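Local atomic coordinates of VP5 (Halorubrum pleomorphic virus 2, PDB entry 6QGI), a protein that probably drives fusion of the viral envelope with the cell membrane of its haloarchaeal host. Residues A[29-34]-A[125-130]; A[60-65]-A[342-347]; A[299-304]-A[448-453]; A[305-310]-A[437-442]. All blocks are in the same frame, centred on the assembly; numbering follows the deposited sequence.

Contact 1 (A[29-34]-A[125-130]); sequences DAPPEG and DSILST
The ring of P31 meets I127 through one corner: its CD lies 3.8 Å from I127 CG1. The ring also rests on Q43 and T47 of helix 37-60, so it is wedged between two helices. The next flat groups are the peptide carbonyls. P31 O lies 3.2 Å from T130 OG1 without a hydrogen bond. P32 O is 3.3 Å from T130 CG2. The T130 hydroxyl instead donates to S126 O one turn back, at 2.7 Å and nearly along the C=O axis. That oxygen also accepts from T130 N, so two bonds from one residue grip it. T130 OG1 sits beside its own backbone N (chi1 -51°), which turns the hydroxyl back along the helix and leaves CG2 to pack under the P32 carbonyl. E33 crosses T130 at a slant, with E33 CG 3.8 Å from T130 CG2. At the other end, A30 CB lies against S126 OG, modelled at a doubtful 2.9 Å. The S126 hydroxyl has its hydrogen bond with E123 O inside the helix. No hydrogen bond joins the two segments; the contact is van der Waals packing with a close polar approach at P31 O. Residues 30-33 have the extended backbone of a polyproline II segment. It runs along helix 91-133 in the same direction, pairing A30 with I127 and E33 with T130, and leads into helix 37-60 of the N-terminal helical region.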
# COMPACT_ATOMS: atom_id res chain seq x y z
N ASP A 29 9.45 0.33 15.81
CA ASP A 29 9.39 -0.89 16.63
C ASP A 29 10.71 -1.65 16.51
O ASP A 29 10.75 -2.81 16.08
CB ASP A 29 8.18 -1.77 16.23
CG ASP A 29 7.94 -2.98 17.12
OD1 ASP A 29 8.63 -3.11 18.17
OD2 ASP A 29 7.06 -3.80 16.76
N ALA A 30 11.81 -0.99 16.92
CA ALA A 30 13.13 -1.59 16.89
C ALA A 30 13.29 -2.63 18.00
O ALA A 30 12.77 -2.39 19.10
CB ALA A 30 14.19 -0.53 17.03
N PRO A 31 14.00 -3.76 17.73
CA PRO A 31 14.18 -4.78 18.77
C PRO A 31 14.82 -4.23 20.04
O PRO A 31 15.66 -3.32 19.95
CB PRO A 31 15.09 -5.81 18.11
CG PRO A 31 14.85 -5.62 16.65
CD PRO A 31 14.63 -4.17 16.46
N PRO A 32 14.46 -4.79 21.21
CA PRO A 32 15.04 -4.31 22.47
C PRO A 32 16.46 -4.80 22.72
O PRO A 32 16.93 -5.74 22.08
CB PRO A 32 14.10 -4.91 23.52
CG PRO A 32 13.62 -6.16 22.91
CD PRO A 32 13.46 -5.85 21.46
N GLU A 33 17.13 -4.18 23.69
CA GLU A 33 18.45 -4.61 24.14
C GLU A 33 18.23 -5.75 25.15
O GLU A 33 17.11 -5.92 25.64
CB GLU A 33 19.22 -3.43 24.75
CG GLU A 33 19.75 -2.46 23.70
CD GLU A 33 20.70 -1.37 24.17
OE1 GLU A 33 21.53 -1.63 25.07
OE2 GLU A 33 20.63 -0.26 23.60
N GLY A 34 19.26 -6.54 25.41
CA GLY A 34 19.16 -7.65 26.35
C GLY A 34 18.64 -8.94 25.75
O GLY A 34 18.33 -9.89 26.48
N ASP A 125 18.04 3.69 13.24
CA ASP A 125 19.00 4.25 14.19
C ASP A 125 18.96 3.49 15.51
O ASP A 125 20.03 3.16 16.04
CB ASP A 125 18.74 5.75 14.41
CG ASP A 125 19.79 6.44 15.28
OD1 ASP A 125 21.01 6.25 15.01
OD2 ASP A 125 19.40 7.17 16.21
N SER A 126 17.75 3.15 16.00
CA SER A 126 17.58 2.39 17.24
C SER A 126 17.94 0.90 17.03
O SER A 126 18.31 0.25 17.99
CB SER A 126 16.17 2.55 17.81
OG SER A 126 15.16 2.25 16.87
N ILE A 127 17.89 0.39 15.77
CA ILE A 127 18.34 -0.97 15.44
C ILE A 127 19.87 -0.98 15.59
O ILE A 127 20.40 -1.79 16.35
CB ILE A 127 17.89 -1.47 14.03
CG1 ILE A 127 16.39 -1.83 14.00
CG2 ILE A 127 18.75 -2.65 13.55
CD1 ILE A 127 15.73 -1.68 12.61
N LEU A 128 20.55 -0.04 14.90
CA LEU A 128 22.01 0.12 14.90
C LEU A 128 22.54 0.39 16.32
O LEU A 128 23.69 0.05 16.60
CB LEU A 128 22.47 1.24 13.93
CG LEU A 128 22.06 1.11 12.46
CD1 LEU A 128 22.23 2.43 11.74
CD2 LEU A 128 22.84 0.04 11.74
N SER A 129 21.72 0.97 17.22
CA SER A 129 22.08 1.20 18.62
C SER A 129 22.08 -0.14 19.35
O SER A 129 23.10 -0.51 19.94
CB SER A 129 21.11 2.17 19.29
OG SER A 129 21.19 3.47 18.73
N THR A 130 20.97 -0.89 19.24
CA THR A 130 20.76 -2.22 19.83
C THR A 130 21.81 -3.23 19.31
O THR A 130 22.25 -4.09 20.07
CB THR A 130 19.33 -2.71 19.53
OG1 THR A 130 18.40 -1.70 19.91
CG2 THR A 130 18.98 -3.96 20.27

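Contact 2 (A[60-65]-A[342-347]); sequences VDNQNI and DVYFTA
Y344 donates its hydroxyl to N62 OD1, with Y344 OH and N62 OD1 2.8 Å apart. The oxygen lies at the edge of the phenol ring, in its plane. Seen from the amide, the hydroxyl stands above the carbonyl plane and off any lone pair. The amide and ring planes are 47° apart. Close by, N64 ND2 donates to D342 OD2 at 2.8 Å. This bond is bent, and it meets the carboxylate from above its plane. Water 1 joins the two bonds. It donates to D342 OD2 at 2.7 Å and to Y344 OH at 2.7 Å, and it accepts a weak bond from N64 N. D342 OD2 therefore has two donors, while D61 O lies 3.5 Å from it. The nearby carbonyl could raise the proton affinity of the acid, and the donors would work against that. I65 CG2 packs 3.6 Å from Y344 OH.

The loop 60-65 links helix 37-60 to helix 66-86. It rests on the start of strand 343-355, so the contact joins the link between two successive helices to antiparallel beta structure. D342 and Y344 both point to the loop because they are two residues apart on an extended chain. In each, CG beside the backbone N (chi1 -67° and -63°) sends the group outward.

Further out, N62 ND2 donates to S57 O and T58 O at the end of helix 37-60. These bonds fix the rotation of the buried amide and present OD1 to the tyrosine. On the strand side, D342 N is bonded to T321 OG1, and Y344 pairs through its backbone with A319.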
# COMPACT_ATOMS: atom_id res chain seq x y z
N VAL A 60 5.69 2.98 -1.34
CA VAL A 60 6.53 2.34 -2.36
C VAL A 60 5.71 1.58 -3.42
O VAL A 60 6.04 1.73 -4.60
CB VAL A 60 7.62 1.43 -1.72
CG1 VAL A 60 8.57 0.86 -2.76
CG2 VAL A 60 8.41 2.21 -0.66
N ASP A 61 4.68 0.82 -3.04
CA ASP A 61 3.90 0.05 -4.03
C ASP A 61 2.83 0.87 -4.76
O ASP A 61 2.27 0.37 -5.73
CB ASP A 61 3.27 -1.19 -3.37
CG ASP A 61 4.20 -2.38 -3.23
OD1 ASP A 61 5.41 -2.23 -3.50
OD2 ASP A 61 3.71 -3.48 -2.85
N ASN A 62 2.58 2.12 -4.33
CA ASN A 62 1.54 2.94 -4.95
C ASN A 62 2.10 4.28 -5.46
O ASN A 62 1.79 5.33 -4.90
CB ASN A 62 0.38 3.16 -3.96
CG ASN A 62 0.01 1.94 -3.14
OD1 ASN A 62 -0.27 0.87 -3.66
ND2 ASN A 62 0.02 2.08 -1.83
N GLN A 63 2.90 4.23 -6.52
CA GLN A 63 3.50 5.43 -7.13
C GLN A 63 2.59 5.99 -8.21
O GLN A 63 2.76 7.14 -8.63
CB GLN A 63 4.88 5.12 -7.75
CG GLN A 63 5.68 4.02 -7.04
CD GLN A 63 5.39 2.63 -7.56
OE1 GLN A 63 4.34 2.35 -8.15
NE2 GLN A 63 6.33 1.72 -7.34
N ASN A 64 1.62 5.18 -8.66
CA ASN A 64 0.70 5.52 -9.74
C ASN A 64 -0.62 6.14 -9.26
O ASN A 64 -1.53 6.33 -10.07
CB ASN A 64 0.42 4.29 -10.59
CG ASN A 64 1.64 3.79 -11.33
OD1 ASN A 64 2.38 4.56 -11.95
ND2 ASN A 64 1.86 2.49 -11.28
N ILE A 65 -0.71 6.49 -7.97
CA ILE A 65 -1.90 7.14 -7.39
C ILE A 65 -1.70 8.67 -7.36
O ILE A 65 -2.62 9.40 -6.99
CB ILE A 65 -2.28 6.57 -5.98
CG1 ILE A 65 -1.13 6.76 -4.95
CG2 ILE A 65 -2.75 5.11 -6.06
CD1 ILE A 65 -1.51 6.82 -3.56
N ASP A 342 -1.02 -0.10 -11.81
CA ASP A 342 -1.19 -0.99 -10.67
C ASP A 342 -2.62 -1.50 -10.58
O ASP A 342 -3.57 -0.78 -10.90
CB ASP A 342 -0.78 -0.29 -9.37
CG ASP A 342 0.70 0.02 -9.25
OD1 ASP A 342 1.52 -0.90 -9.47
OD2 ASP A 342 1.04 1.18 -8.93
N VAL A 343 -2.76 -2.78 -10.17
CA VAL A 343 -4.05 -3.47 -10.02
C VAL A 343 -4.44 -3.52 -8.55
O VAL A 343 -3.67 -4.04 -7.74
CB VAL A 343 -4.05 -4.90 -10.61
CG1 VAL A 343 -5.43 -5.55 -10.51
CG2 VAL A 343 -3.58 -4.90 -12.04
N TYR A 344 -5.65 -3.04 -8.23
CA TYR A 344 -6.20 -3.10 -6.88
C TYR A 344 -7.40 -4.05 -6.86
O TYR A 344 -8.04 -4.27 -7.90
CB TYR A 344 -6.54 -1.71 -6.33
CG TYR A 344 -5.33 -0.82 -6.19
CD1 TYR A 344 -4.47 -0.94 -5.10
CD2 TYR A 344 -5.00 0.12 -7.17
CE1 TYR A 344 -3.33 -0.15 -4.99
CE2 TYR A 344 -3.87 0.92 -7.06
CZ TYR A 344 -3.04 0.78 -5.97
OH TYR A 344 -1.92 1.57 -5.84
N PHE A 345 -7.67 -4.68 -5.70
CA PHE A 345 -8.76 -5.63 -5.55
C PHE A 345 -9.39 -5.50 -4.17
O PHE A 345 -8.75 -5.80 -3.16
CB PHE A 345 -8.25 -7.07 -5.80
CG PHE A 345 -9.32 -8.10 -6.11
CD1 PHE A 345 -9.96 -8.11 -7.35
CD2 PHE A 345 -9.64 -9.09 -5.19
CE1 PHE A 345 -10.93 -9.08 -7.64
CE2 PHE A 345 -10.60 -10.06 -5.49
CZ PHE A 345 -11.23 -10.05 -6.72
N THR A 346 -10.65 -5.00 -4.14
CA THR A 346 -11.43 -4.82 -2.92
C THR A 346 -12.26 -6.07 -2.73
O THR A 346 -13.12 -6.37 -3.56
CB THR A 346 -12.26 -3.54 -3.00
OG1 THR A 346 -11.41 -2.45 -3.37
CG2 THR A 346 -12.98 -3.23 -1.68
N ALA A 347 -11.98 -6.82 -1.66
CA ALA A 347 -12.65 -8.08 -1.38
C ALA A 347 -12.84 -8.33 0.10
O ALA A 347 -12.11 -7.79 0.92
CB ALA A 347 -11.85 -9.23 -1.98
O HOH W 1 -0.44 2.94 -7.56

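Contact 3 (A[299-304]-A[448-453]); sequences AEREAT and LTNTQT
Two acceptors stand unusually close here: E300 OE1 and N450 OD1 are 3.2 Å apart. Both are turned to the backbone N-H of Q452. That N-H bonds to N450 OD1, closing an Asx turn, and weakly to E300 OE1. N450 puts its CG opposite its backbone N (chi1 -171°), which carries the amide forward over the turn. T451 grips the other end of the glutamate. T451 N donates to E300 O at 3.1 Å, and T451 OG1 donates to the same oxygen at 3.2 Å. Both donors come from one face of the carbonyl plane, the hydroxyl from well above it.

Past this corner the chains form an antiparallel ladder of strands 301-307 and 443-450. E302 and T449 are a hydrogen-bonded pair: E302 N to T449 O and T449 N to E302 O are each 2.8 Å. R301 and N450 are a non-hydrogen-bonded pair. N450 ND2 lies over one face of the R301 guanidinium, 4.0 Å from NH2, with the planes 79° apart. Water 2 accepts from both nitrogens, weakly from the arginine. R301 NE makes a salt bridge with D298. On the same sheet face, A303 CB meets L448 CD2 at 3.5 Å.

The Q452 N-H probably offsets part of the repulsion between the two acceptors. The neighbouring amide oxygen may still raise the proton affinity of E300, and water 2 bridges the two donors.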
# COMPACT_ATOMS: atom_id res chain seq x y z
N ALA A 299 -17.02 -1.03 -9.86
CA ALA A 299 -17.84 -1.27 -8.68
C ALA A 299 -19.01 -2.22 -8.97
O ALA A 299 -19.48 -2.90 -8.05
CB ALA A 299 -18.39 0.06 -8.17
N GLU A 300 -19.48 -2.25 -10.23
CA GLU A 300 -20.65 -3.02 -10.66
C GLU A 300 -20.38 -4.46 -11.09
O GLU A 300 -21.35 -5.19 -11.32
CB GLU A 300 -21.37 -2.28 -11.79
CG GLU A 300 -22.55 -1.44 -11.32
CD GLU A 300 -23.65 -2.16 -10.54
OE1 GLU A 300 -23.99 -3.31 -10.91
OE2 GLU A 300 -24.17 -1.56 -9.58
N ARG A 301 -19.12 -4.90 -11.20
CA ARG A 301 -18.86 -6.28 -11.61
C ARG A 301 -17.97 -7.02 -10.62
O ARG A 301 -16.77 -6.75 -10.52
CB ARG A 301 -18.27 -6.35 -13.03
CG ARG A 301 -19.35 -6.38 -14.11
CD ARG A 301 -18.96 -5.55 -15.32
NE ARG A 301 -19.01 -4.12 -15.02
CZ ARG A 301 -19.72 -3.23 -15.70
NH1 ARG A 301 -19.71 -1.95 -15.35
NH2 ARG A 301 -20.44 -3.61 -16.75
N GLU A 302 -18.58 -7.95 -9.86
CA GLU A 302 -17.90 -8.79 -8.89
C GLU A 302 -17.22 -9.92 -9.63
O GLU A 302 -17.85 -10.62 -10.43
CB GLU A 302 -18.88 -9.33 -7.83
CG GLU A 302 -18.18 -9.86 -6.58
CD GLU A 302 -19.04 -10.73 -5.68
OE1 GLU A 302 -19.90 -10.19 -4.96
OE2 GLU A 302 -18.83 -11.97 -5.69
N ALA A 303 -15.92 -10.08 -9.38
CA ALA A 303 -15.11 -11.10 -10.03
C ALA A 303 -14.49 -12.03 -9.02
O ALA A 303 -13.94 -11.58 -8.02
CB ALA A 303 -14.02 -10.44 -10.85
N THR A 304 -14.57 -13.34 -9.29
CA THR A 304 -13.94 -14.37 -8.47
C THR A 304 -12.61 -14.68 -9.16
O THR A 304 -12.60 -15.00 -10.36
CB THR A 304 -14.86 -15.59 -8.26
OG1 THR A 304 -15.19 -16.16 -9.53
CG2 THR A 304 -16.13 -15.25 -7.50
N LEU A 448 -17.14 -13.53 -13.78
CA LEU A 448 -17.51 -12.11 -13.70
C LEU A 448 -19.03 -12.03 -13.57
O LEU A 448 -19.74 -12.67 -14.34
CB LEU A 448 -17.05 -11.33 -14.95
CG LEU A 448 -15.56 -11.10 -15.16
CD1 LEU A 448 -15.30 -10.49 -16.50
CD2 LEU A 448 -15.02 -10.14 -14.15
N THR A 449 -19.53 -11.27 -12.58
CA THR A 449 -20.97 -11.13 -12.33
C THR A 449 -21.36 -9.68 -12.09
O THR A 449 -20.77 -9.02 -11.23
CB THR A 449 -21.41 -12.00 -11.12
OG1 THR A 449 -21.11 -13.37 -11.38
CG2 THR A 449 -22.90 -11.86 -10.80
N ASN A 450 -22.37 -9.19 -12.83
CA ASN A 450 -22.92 -7.85 -12.62
C ASN A 450 -23.79 -7.93 -11.37
O ASN A 450 -24.76 -8.68 -11.35
CB ASN A 450 -23.69 -7.38 -13.85
CG ASN A 450 -24.10 -5.92 -13.80
OD1 ASN A 450 -24.94 -5.51 -13.00
ND2 ASN A 450 -23.50 -5.11 -14.66
N THR A 451 -23.38 -7.24 -10.29
CA THR A 451 -24.04 -7.26 -8.98
C THR A 451 -25.50 -6.77 -8.98
O THR A 451 -26.27 -7.23 -8.14
CB THR A 451 -23.23 -6.45 -7.96
OG1 THR A 451 -22.89 -5.18 -8.52
CG2 THR A 451 -21.97 -7.18 -7.50
N GLN A 452 -25.89 -5.85 -9.89
CA GLN A 452 -27.26 -5.32 -9.92
C GLN A 452 -28.23 -6.26 -10.66
O GLN A 452 -29.28 -6.59 -10.12
CB GLN A 452 -27.29 -3.91 -10.55
CG GLN A 452 -28.64 -3.21 -10.42
CD GLN A 452 -28.62 -1.75 -10.81
OE1 GLN A 452 -27.61 -1.21 -11.30
NE2 GLN A 452 -29.75 -1.08 -10.62
N THR A 453 -27.89 -6.65 -11.90
CA THR A 453 -28.71 -7.53 -12.74
C THR A 453 -28.59 -9.00 -12.30
O THR A 453 -29.53 -9.77 -12.46
CB THR A 453 -28.33 -7.38 -14.22
OG1 THR A 453 -26.95 -7.71 -14.39
CG2 THR A 453 -28.60 -5.97 -14.76
O HOH W 2 -22.20 -5.68 -17.37

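Contact 4 (A[305-310]-A[437-442]); sequences ITIQDT and IQLQGS
Residues 305-307 and 437-439 do not pair with each other. They belong to curled antiparallel beta structure and face each other across its interior. Their backbones meet further along, where Q308 N donates to S442 O at 3.2 Å. The donor stands above the S442 carbonyl plane, off any lone pair, and the bond is bent to 138°. In 305-310 the chain then turns back: T310 N bonds to I307 O, a beta turn with Q308 and D309 at its corners. In 437-442, residues 440-442 lead from strand 434-439 into strand 443-450.

The side-chain contact is apolar and centred on L439. I305 and L439 reach each other tip to tip, with I305 CD1 4.0 Å from L439 CD2. I305 CG1 lies between its own backbone N and carbonyl carbon (chi1 58°), which helps carry CD1 to the leucine. I307 crosses L439 at a slant. Around them F318 touches both I305 and L439, and F443 touches I305 and I307, so the methyls sit in an aromatic-lined core. T306 turns away and gives its hydroxyl bond to D446. I307 CD1 ends 4.2 Å from L439 CD2, the same methyl that I305 meets.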
# COMPACT_ATOMS: atom_id res chain seq x y z
N ILE A 305 -11.49 -14.48 -8.45
CA ILE A 305 -10.15 -14.69 -9.01
C ILE A 305 -9.44 -15.87 -8.35
O ILE A 305 -9.76 -16.23 -7.22
CB ILE A 305 -9.26 -13.40 -8.93
CG1 ILE A 305 -9.11 -12.89 -7.47
CG2 ILE A 305 -9.78 -12.32 -9.86
CD1 ILE A 305 -7.91 -11.98 -7.20
N THR A 306 -8.49 -16.47 -9.07
CA THR A 306 -7.65 -17.55 -8.57
C THR A 306 -6.22 -17.09 -8.73
O THR A 306 -5.78 -16.86 -9.85
CB THR A 306 -7.94 -18.90 -9.28
OG1 THR A 306 -9.24 -19.34 -8.93
CG2 THR A 306 -6.93 -19.99 -8.89
N ILE A 307 -5.50 -16.95 -7.60
CA ILE A 307 -4.09 -16.57 -7.60
C ILE A 307 -3.35 -17.83 -8.01
O ILE A 307 -3.33 -18.81 -7.27
CB ILE A 307 -3.66 -15.97 -6.22
CG1 ILE A 307 -4.56 -14.77 -5.82
CG2 ILE A 307 -2.17 -15.59 -6.19
CD1 ILE A 307 -4.55 -13.56 -6.77
N GLN A 308 -2.84 -17.84 -9.25
CA GLN A 308 -2.18 -18.95 -9.92
C GLN A 308 -1.13 -19.71 -9.08
O GLN A 308 -1.16 -20.94 -9.07
CB GLN A 308 -1.49 -18.47 -11.20
CG GLN A 308 -2.44 -17.89 -12.23
CD GLN A 308 -1.74 -17.81 -13.55
OE1 GLN A 308 -0.67 -17.20 -13.68
NE2 GLN A 308 -2.32 -18.46 -14.55
N ASP A 309 -0.22 -18.98 -8.42
CA ASP A 309 0.89 -19.52 -7.63
C ASP A 309 0.46 -20.27 -6.34
O ASP A 309 1.23 -21.12 -5.88
CB ASP A 309 1.87 -18.39 -7.24
CG ASP A 309 2.82 -17.95 -8.34
OD1 ASP A 309 2.52 -18.20 -9.54
OD2 ASP A 309 3.86 -17.33 -8.02
N THR A 310 -0.72 -19.97 -5.77
CA THR A 310 -1.17 -20.59 -4.52
C THR A 310 -2.50 -21.36 -4.64
O THR A 310 -2.75 -22.27 -3.85
CB THR A 310 -1.34 -19.51 -3.45
OG1 THR A 310 -2.30 -18.56 -3.92
CG2 THR A 310 -0.04 -18.81 -3.10
N ILE A 437 -6.41 -4.83 -1.69
CA ILE A 437 -5.08 -5.41 -1.87
C ILE A 437 -4.55 -5.04 -3.25
O ILE A 437 -5.34 -4.80 -4.17
CB ILE A 437 -5.10 -6.95 -1.65
CG1 ILE A 437 -6.04 -7.68 -2.64
CG2 ILE A 437 -5.46 -7.29 -0.19
CD1 ILE A 437 -5.80 -9.15 -2.84
N GLN A 438 -3.22 -4.96 -3.40
CA GLN A 438 -2.62 -4.69 -4.71
C GLN A 438 -2.13 -6.02 -5.26
O GLN A 438 -1.29 -6.66 -4.63
CB GLN A 438 -1.49 -3.65 -4.63
CG GLN A 438 -0.91 -3.32 -6.00
CD GLN A 438 0.22 -2.33 -5.96
OE1 GLN A 438 0.10 -1.24 -5.41
NE2 GLN A 438 1.34 -2.67 -6.58
N LEU A 439 -2.67 -6.45 -6.41
CA LEU A 439 -2.29 -7.72 -7.03
C LEU A 439 -0.93 -7.61 -7.70
O LEU A 439 -0.76 -6.77 -8.58
CB LEU A 439 -3.37 -8.18 -8.04
CG LEU A 439 -4.79 -8.28 -7.49
CD1 LEU A 439 -5.79 -8.49 -8.60
CD2 LEU A 439 -4.92 -9.40 -6.47
N GLN A 440 0.03 -8.42 -7.24
CA GLN A 440 1.41 -8.44 -7.75
C GLN A 440 1.62 -9.67 -8.61
O GLN A 440 2.19 -9.58 -9.71
CB GLN A 440 2.42 -8.44 -6.58
CG GLN A 440 2.05 -7.59 -5.37
CD GLN A 440 2.27 -6.11 -5.57
OE1 GLN A 440 2.75 -5.64 -6.61
NE2 GLN A 440 1.94 -5.33 -4.54
N GLY A 441 1.16 -10.81 -8.10
CA GLY A 441 1.27 -12.10 -8.76
C GLY A 441 0.12 -12.37 -9.70
O GLY A 441 -0.95 -11.76 -9.58
N SER A 442 0.33 -13.32 -10.63
CA SER A 442 -0.63 -13.74 -11.64
C SER A 442 -1.90 -14.33 -11.01
O SER A 442 -1.86 -14.90 -9.92
CB SER A 442 -0.00 -14.74 -12.59
OG SER A 442 0.95 -14.13 -13.44

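Contact 1 stands apart in the N-terminal helical region, its centre about 32 Å from that of contact 2 and 48 Å from that of contact 3. Contacts 1 and 3 lie on opposite sides of the chain's centre. Contacts 2, 3 and 4 meet in the antiparallel beta structure, with centres 13 to 20 Å apart. Contacts 2 and 4 lie on neighbouring strands, 343-355 and 434-439. Contacts 3 and 4 share strand 301-307, and contact 4 falls within the span that contact 3 closes. Contact 1 closes before contacts 3 and 4 open, but its segments alternate with those of contact 2. Helix 37-60 runs between the two regions, and contact 2 joins its far end to the beta structure.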